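Local coordinates for protein induced by osmotic stress (Scheffersomyces stipitis, PDB 5YWN) that probably reduces carbonyl compounds, haloketones among them, to alcohols with the help of the nicotinamide cofactor NADPH, at residues A[102-107]-A[171-176]; A[176-179]-A[184-187]. The protein carries 1 engineered substitution. All blocks are in the same frame, centred on the assembly; numbering follows the deposited sequence.

Contact 1: A[102-107]-A[171-176]; sequences GTKYVL and ERAAWE
K104 runs along the methyl group of A173 where helix 91-113 packs against helix 159-181. The first torsion of K104 (chi1 -76°) sets CG opposite the carbonyl carbon, and the chain then stays extended. CB still stands back from the neighbouring helix, but CG comes to 3.9 Å from A173 CB. CD passes that methyl a little farther off, and CE returns to 3.7 Å from A173 CB. The methylenes therefore lie alongside the A173 methyl. NZ ends past it, K104 NZ lying 5.2 Å from E176 OE1, too far for a salt bridge though the opposite charges may attract.

Deeper in, L107 leans on A174: its CD1 branch is 3.6 Å from A174 CA and 3.9 Å from A174 CB, reaching the backbone of the other helix because the alanine is so short. T103 adds a looser touch, with CG2 at 4.3 Å from A174 CB; its OG1 is occupied elsewhere, hydrogen-bonded to A99 O and to H79. With two alanines on the facing side, the axes of segments 102-107 and 171-176 come within 9.1 Å and run in the same general direction, crossing at -25°.

The pair lies side by side on the central Rossmann sheet. T103 and L107 also rest on strand 119-123, and A174 rests on strand 186-192. E171, whose CB points away from helix 91-113, reaches the sheet, with a salt bridge to R258 and hydrogen bonds to S124 and N191.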
ATOM      1  N   GLY A 102      -1.830  -0.912 -16.872  1.00 23.43           N
ATOM      2  CA  GLY A 102      -0.702  -0.202 -16.366  1.00 24.38           C
ATOM      3  C   GLY A 102       0.349  -1.168 -15.836  1.00 24.47           C
ATOM      4  O   GLY A 102       1.487  -0.982 -16.096  1.00 23.25           O
ATOM      5  N   THR A 103      -0.063  -2.186 -15.120  1.00 18.19           N
ATOM      6  CA  THR A 103       0.846  -3.185 -14.648  1.00 22.13           C
ATOM      7  C   THR A 103       1.510  -4.033 -15.774  1.00 24.79           C
ATOM      8  O   THR A 103       2.656  -4.178 -15.798  1.00 21.54           O
ATOM      9  CB  THR A 103       0.229  -4.052 -13.529  1.00 22.76           C
ATOM     10  OG1 THR A 103      -0.048  -3.260 -12.386  1.00 20.87           O
ATOM     11  CG2 THR A 103       1.092  -5.123 -13.170  1.00 19.53           C
ATOM     12  N   LYS A 104       0.723  -4.486 -16.720  1.00 20.99           N
ATOM     13  CA  LYS A 104       1.175  -5.219 -17.860  1.00 25.64           C
ATOM     14  C   LYS A 104       2.195  -4.398 -18.682  1.00 24.15           C
ATOM     15  O   LYS A 104       3.196  -4.880 -19.065  1.00 24.26           O
ATOM     16  CB  LYS A 104      -0.045  -5.540 -18.742  1.00 22.33           C
ATOM     17  CG  LYS A 104      -0.934  -6.652 -18.253  1.00 20.09           C
ATOM     18  CD  LYS A 104      -1.934  -7.089 -19.292  1.00 25.93           C
ATOM     19  CE  LYS A 104      -2.928  -8.055 -18.730  1.00 30.70           C
ATOM     20  NZ  LYS A 104      -3.865  -8.609 -19.716  1.00 39.12           N
ATOM     21  N   TYR A 105       1.903  -3.151 -18.914  1.00 23.11           N
ATOM     22  CA  TYR A 105       2.782  -2.239 -19.626  1.00 25.86           C
ATOM     23  C   TYR A 105       4.108  -1.866 -18.897  1.00 27.02           C
ATOM     24  O   TYR A 105       5.106  -1.693 -19.523  1.00 25.93           O
ATOM     25  CB  TYR A 105       2.014  -1.050 -20.180  1.00 22.93           C
ATOM     26  CG  TYR A 105       0.868  -1.431 -21.083  1.00 24.81           C
ATOM     27  CD1 TYR A 105       0.716  -2.703 -21.539  1.00 28.39           C
ATOM     28  CD2 TYR A 105      -0.060  -0.512 -21.458  1.00 28.30           C
ATOM     29  CE1 TYR A 105      -0.320  -3.048 -22.362  1.00 31.75           C
ATOM     30  CE2 TYR A 105      -1.087  -0.827 -22.288  1.00 30.98           C
ATOM     31  CZ  TYR A 105      -1.221  -2.105 -22.717  1.00 32.58           C
ATOM     32  OH  TYR A 105      -2.224  -2.409 -23.528  1.00 38.11           O
ATOM     33  N   VAL A 106       4.071  -1.745 -17.585  1.00 24.06           N
ATOM     34  CA  VAL A 106       5.279  -1.484 -16.839  1.00 23.72           C
ATOM     35  C   VAL A 106       6.249  -2.660 -17.020  1.00 24.52           C
ATOM     36  O   VAL A 106       7.359  -2.471 -17.312  1.00 20.72           O
ATOM     37  CB  VAL A 106       4.983  -1.310 -15.332  1.00 27.38           C
ATOM     38  CG1 VAL A 106       6.189  -1.465 -14.450  1.00 25.39           C
ATOM     39  CG2 VAL A 106       4.392   0.030 -15.072  1.00 30.93           C
ATOM     40  N   LEU A 107       5.744  -3.852 -16.822  1.00 23.07           N
ATOM     41  CA  LEU A 107       6.555  -5.003 -16.908  1.00 21.84           C
ATOM     42  C   LEU A 107       7.152  -5.164 -18.308  1.00 23.60           C
ATOM     43  O   LEU A 107       8.267  -5.474 -18.431  1.00 23.22           O
ATOM     44  CB  LEU A 107       5.799  -6.232 -16.466  1.00 21.47           C
ATOM     45  CG  LEU A 107       5.322  -6.267 -15.031  1.00 20.13           C
ATOM     46  CD1 LEU A 107       4.372  -7.413 -14.798  1.00 22.23           C
ATOM     47  CD2 LEU A 107       6.462  -6.290 -14.067  1.00 18.42           C
ATOM     48  N   GLU A 171      -2.317  -8.356 -10.339  1.00 18.86           N
ATOM     49  CA  GLU A 171      -1.398  -9.309  -9.755  1.00 17.40           C
ATOM     50  C   GLU A 171      -1.274 -10.623 -10.534  1.00 20.04           C
ATOM     51  O   GLU A 171      -0.211 -11.067 -10.769  1.00 23.24           O
ATOM     52  CB  GLU A 171      -1.654  -9.576  -8.272  1.00 17.76           C
ATOM     53  CG  GLU A 171      -0.479 -10.251  -7.562  1.00 23.22           C
ATOM     54  CD  GLU A 171      -0.736 -10.906  -6.215  1.00 21.22           C
ATOM     55  OE1 GLU A 171      -1.617 -10.536  -5.495  1.00 17.34           O
ATOM     56  OE2 GLU A 171      -0.002 -11.815  -5.915  1.00 22.46           O
ATOM     57  N   ARG A 172      -2.393 -11.160 -10.974  1.00 21.02           N
ATOM     58  CA  ARG A 172      -2.413 -12.319 -11.823  1.00 21.76           C
ATOM     59  C   ARG A 172      -1.647 -12.032 -13.133  1.00 21.60           C
ATOM     60  O   ARG A 172      -0.900 -12.804 -13.559  1.00 21.38           O
ATOM     61  CB  ARG A 172      -3.830 -12.741 -12.124  1.00 22.85           C
ATOM     62  CG  ARG A 172      -4.578 -13.488 -11.039  1.00 20.04           C
ATOM     63  CD  ARG A 172      -5.951 -13.856 -11.541  1.00 31.88           C
ATOM     64  NE  ARG A 172      -6.892 -14.339 -10.567  1.00 29.40           N
ATOM     65  CZ  ARG A 172      -6.881 -15.538 -10.035  1.00 28.73           C
ATOM     66  NH1 ARG A 172      -7.794 -15.876  -9.181  1.00 28.44           N
ATOM     67  NH2 ARG A 172      -5.982 -16.398 -10.359  1.00 26.54           N
ATOM     68  N   ALA A 173      -1.841 -10.872 -13.691  1.00 20.42           N
ATOM     69  CA  ALA A 173      -1.165 -10.469 -14.875  1.00 24.21           C
ATOM     70  C   ALA A 173       0.349 -10.394 -14.672  1.00 22.54           C
ATOM     71  O   ALA A 173       1.067 -10.821 -15.477  1.00 22.07           O
ATOM     72  CB  ALA A 173      -1.705  -9.165 -15.383  1.00 23.06           C
ATOM     73  N   ALA A 174       0.771  -9.890 -13.536  1.00 21.44           N
ATOM     74  CA  ALA A 174       2.176  -9.821 -13.206  1.00 20.89           C
ATOM     75  C   ALA A 174       2.808 -11.228 -13.130  1.00 21.64           C
ATOM     76  O   ALA A 174       3.768 -11.476 -13.759  1.00 16.84           O
ATOM     77  CB  ALA A 174       2.375  -9.073 -11.921  1.00 19.31           C
ATOM     78  N   TRP A 175       2.166 -12.141 -12.428  1.00 18.14           N
ATOM     79  CA  TRP A 175       2.613 -13.509 -12.367  1.00 21.34           C
ATOM     80  C   TRP A 175       2.594 -14.175 -13.747  1.00 24.96           C
ATOM     81  O   TRP A 175       3.501 -14.874 -14.096  1.00 24.08           O
ATOM     82  CB  TRP A 175       1.863 -14.317 -11.328  1.00 21.08           C
ATOM     83  CG  TRP A 175       2.126 -13.861  -9.909  1.00 23.22           C
ATOM     84  CD1 TRP A 175       1.237 -13.365  -9.064  1.00 19.40           C
ATOM     85  CD2 TRP A 175       3.364 -13.844  -9.232  1.00 20.88           C
ATOM     86  NE1 TRP A 175       1.802 -13.048  -7.901  1.00 21.15           N
ATOM     87  CE2 TRP A 175       3.123 -13.317  -7.959  1.00 22.34           C
ATOM     88  CE3 TRP A 175       4.655 -14.207  -9.569  1.00 22.91           C
ATOM     89  CZ2 TRP A 175       4.103 -13.165  -7.025  1.00 20.62           C
ATOM     90  CZ3 TRP A 175       5.635 -14.049  -8.649  1.00 21.73           C
ATOM     91  CH2 TRP A 175       5.354 -13.536  -7.379  1.00 23.46           C
ATOM     92  N   GLU A 176       1.576 -13.883 -14.525  1.00 21.61           N
ATOM     93  CA  GLU A 176       1.481 -14.387 -15.860  1.00 22.91           C
ATOM     94  C   GLU A 176       2.627 -13.896 -16.760  1.00 25.16           C
ATOM     95  O   GLU A 176       3.160 -14.639 -17.491  1.00 24.91           O
ATOM     96  CB  GLU A 176       0.155 -14.072 -16.500  1.00 26.00           C
ATOM     97  CG  GLU A 176      -0.060 -14.805 -17.784  1.00 34.09           C
ATOM     98  CD  GLU A 176      -0.833 -14.006 -18.803  1.00 49.70           C
ATOM     99  OE1 GLU A 176      -1.749 -13.233 -18.426  1.00 54.31           O
ATOM    100  OE2 GLU A 176      -0.541 -14.156 -19.999  1.00 55.00           O
TER

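Contact 2: A[176-179]-A[184-187]; sequences EFVE and NFAL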
ATOM      1  N   GLU A 176       1.576 -13.883 -14.525  1.00 21.61           N
ATOM      2  CA  GLU A 176       1.481 -14.387 -15.860  1.00 22.91           C
ATOM      3  C   GLU A 176       2.627 -13.896 -16.760  1.00 25.16           C
ATOM      4  O   GLU A 176       3.160 -14.639 -17.491  1.00 24.91           O
ATOM      5  CB  GLU A 176       0.155 -14.072 -16.500  1.00 26.00           C
ATOM      6  CG  GLU A 176      -0.060 -14.805 -17.784  1.00 34.09           C
ATOM      7  CD  GLU A 176      -0.833 -14.006 -18.803  1.00 49.70           C
ATOM      8  OE1 GLU A 176      -1.749 -13.233 -18.426  1.00 54.31           O
ATOM      9  OE2 GLU A 176      -0.541 -14.156 -19.999  1.00 55.00           O
ATOM     10  N   PHE A 177       2.987 -12.644 -16.634  1.00 22.14           N
ATOM     11  CA  PHE A 177       4.048 -12.087 -17.406  1.00 25.35           C
ATOM     12  C   PHE A 177       5.347 -12.808 -17.127  1.00 25.87           C
ATOM     13  O   PHE A 177       6.043 -13.132 -18.014  1.00 26.25           O
ATOM     14  CB  PHE A 177       4.212 -10.611 -17.070  1.00 24.60           C
ATOM     15  CG  PHE A 177       5.304  -9.916 -17.819  1.00 25.41           C
ATOM     16  CD1 PHE A 177       6.594  -9.916 -17.346  1.00 23.97           C
ATOM     17  CD2 PHE A 177       5.032  -9.248 -18.956  1.00 25.89           C
ATOM     18  CE1 PHE A 177       7.577  -9.269 -18.001  1.00 23.89           C
ATOM     19  CE2 PHE A 177       6.014  -8.590 -19.630  1.00 25.46           C
ATOM     20  CZ  PHE A 177       7.288  -8.612 -19.159  1.00 27.30           C
ATOM     21  N   VAL A 178       5.621 -13.054 -15.881  1.00 22.10           N
ATOM     22  CA  VAL A 178       6.829 -13.696 -15.517  1.00 25.21           C
ATOM     23  C   VAL A 178       6.873 -15.077 -16.135  1.00 25.79           C
ATOM     24  O   VAL A 178       7.865 -15.452 -16.631  1.00 27.35           O
ATOM     25  CB  VAL A 178       7.014 -13.760 -13.986  1.00 27.48           C
ATOM     26  CG1 VAL A 178       8.126 -14.683 -13.602  1.00 27.03           C
ATOM     27  CG2 VAL A 178       7.279 -12.399 -13.403  1.00 25.02           C
ATOM     28  N   GLU A 179       5.788 -15.803 -16.085  1.00 23.64           N
ATOM     29  CA  GLU A 179       5.740 -17.101 -16.679  1.00 25.51           C
ATOM     30  C   GLU A 179       5.914 -17.100 -18.194  1.00 27.80           C
ATOM     31  O   GLU A 179       6.608 -17.879 -18.719  1.00 27.60           O
ATOM     32  CB  GLU A 179       4.389 -17.756 -16.344  1.00 24.24           C
ATOM     33  CG  GLU A 179       4.182 -18.125 -14.896  1.00 25.97           C
ATOM     34  CD  GLU A 179       2.720 -18.445 -14.523  1.00 32.97           C
ATOM     35  OE1 GLU A 179       1.931 -18.750 -15.398  1.00 30.82           O
ATOM     36  OE2 GLU A 179       2.396 -18.406 -13.349  1.00 30.94           O
ATOM     37  N   ASN A 184      14.464 -10.904 -17.158  1.00 23.81           N
ATOM     38  CA  ASN A 184      15.661 -10.880 -16.380  1.00 26.36           C
ATOM     39  C   ASN A 184      15.398 -10.761 -14.879  1.00 28.02           C
ATOM     40  O   ASN A 184      16.178 -11.153 -14.140  1.00 27.36           O
ATOM     41  CB  ASN A 184      16.618  -9.790 -16.834  1.00 23.84           C
ATOM     42  CG  ASN A 184      17.221 -10.059 -18.206  1.00 25.18           C
ATOM     43  OD1 ASN A 184      17.098 -11.096 -18.745  1.00 23.64           O
ATOM     44  ND2 ASN A 184      17.851  -9.097 -18.730  1.00 26.18           N
ATOM     45  N   PHE A 185      14.307 -10.147 -14.494  1.00 23.87           N
ATOM     46  CA  PHE A 185      14.021  -9.914 -13.105  1.00 25.37           C
ATOM     47  C   PHE A 185      13.234 -11.012 -12.435  1.00 25.77           C
ATOM     48  O   PHE A 185      12.515 -11.684 -13.054  1.00 26.97           O
ATOM     49  CB  PHE A 185      13.311  -8.595 -12.922  1.00 22.27           C
ATOM     50  CG  PHE A 185      12.024  -8.477 -13.677  1.00 23.40           C
ATOM     51  CD1 PHE A 185      10.863  -8.995 -13.190  1.00 20.89           C
ATOM     52  CD2 PHE A 185      11.976  -7.819 -14.852  1.00 20.92           C
ATOM     53  CE1 PHE A 185       9.689  -8.860 -13.877  1.00 22.75           C
ATOM     54  CE2 PHE A 185      10.818  -7.680 -15.554  1.00 21.13           C
ATOM     55  CZ  PHE A 185       9.665  -8.201 -15.072  1.00 22.54           C
ATOM     56  N   ALA A 186      13.406 -11.139 -11.144  1.00 26.37           N
ATOM     57  CA  ALA A 186      12.525 -11.877 -10.290  1.00 25.42           C
ATOM     58  C   ALA A 186      11.408 -10.982  -9.692  1.00 25.03           C
ATOM     59  O   ALA A 186      11.618  -9.855  -9.346  1.00 24.64           O
ATOM     60  CB  ALA A 186      13.290 -12.553  -9.210  1.00 25.57           C
ATOM     61  N   LEU A 187      10.239 -11.539  -9.568  1.00 21.85           N
ATOM     62  CA  LEU A 187       9.113 -10.806  -9.095  1.00 22.98           C
ATOM     63  C   LEU A 187       8.722 -11.240  -7.715  1.00 21.37           C
ATOM     64  O   LEU A 187       8.807 -12.371  -7.377  1.00 20.55           O
ATOM     65  CB  LEU A 187       7.915 -10.963 -10.014  1.00 22.77           C
ATOM     66  CG  LEU A 187       6.543 -10.393  -9.623  1.00 21.23           C
ATOM     67  CD1 LEU A 187       6.572  -8.899  -9.502  1.00 19.94           C
ATOM     68  CD2 LEU A 187       5.439 -10.817 -10.572  1.00 22.71           C
TER
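F185 has its CG between the backbone N and the carbonyl carbon (chi1 58°), which swings the ring back toward helix 159-181; F177 on that helix holds its own CG opposite the backbone N (chi1 180°) and sends its ring out to meet it. The setting is the return half of a beta-alpha-beta crossover in the Rossmann fold: the chain leaves strand 119-123, comes back along helix 159-181, turns after it and enters strand 186-192, the next strand of the parallel sheet. The contact closes that turn.

The two phenylalanines meet through small parts of their rings. F185 CZ comes to 3.8 Å from F177 CE1, with F177 CD1 next in line. The side chains cross at about a right angle, and although the ring planes are close to parallel, the rings are slipped so far that each is approached obliquely and no stack results. Both rings also pack on L107 of helix 91-113, which makes this a three-way apolar junction, and F185 reaches V120 on the adjoining strand as well.

V178 forms the other half of the contact, with CG2 doing the touching: it sits over the start of the strand and also grazes F185, 4.3 Å from F185 CE1. L187 points its side chain at the helix, against A174 and W175 as well as V178, while in the backbone A186 bonds to T118 and V120, and L187 to G256. The tightest spot is V178 CG2, which lies 3.7 Å from both L187 CB and L187 CD2.

In the fold
Both contacts use helix 159-181, and their centres are 9 Å apart. Along the chain, helix 91-113 comes first, then residues 171-176, then 176-179, and finally strand 186-192; E176 belongs to both contacts. Contact 1 joins two neighbouring helices on one face of the parallel sheet, and contact 2 joins the end of the second helix to the strand it leads into. They touch directly, through side chains and through backbone oxygens of L107 and A174, so the helix pair and the strand pack as one layer. This layer belongs to the cofactor-binding Rossmann domain. Contact 1 is nearer the nucleotide, with the T103 side chain about 8 Å from bound NADP, against about 13 Å for L187.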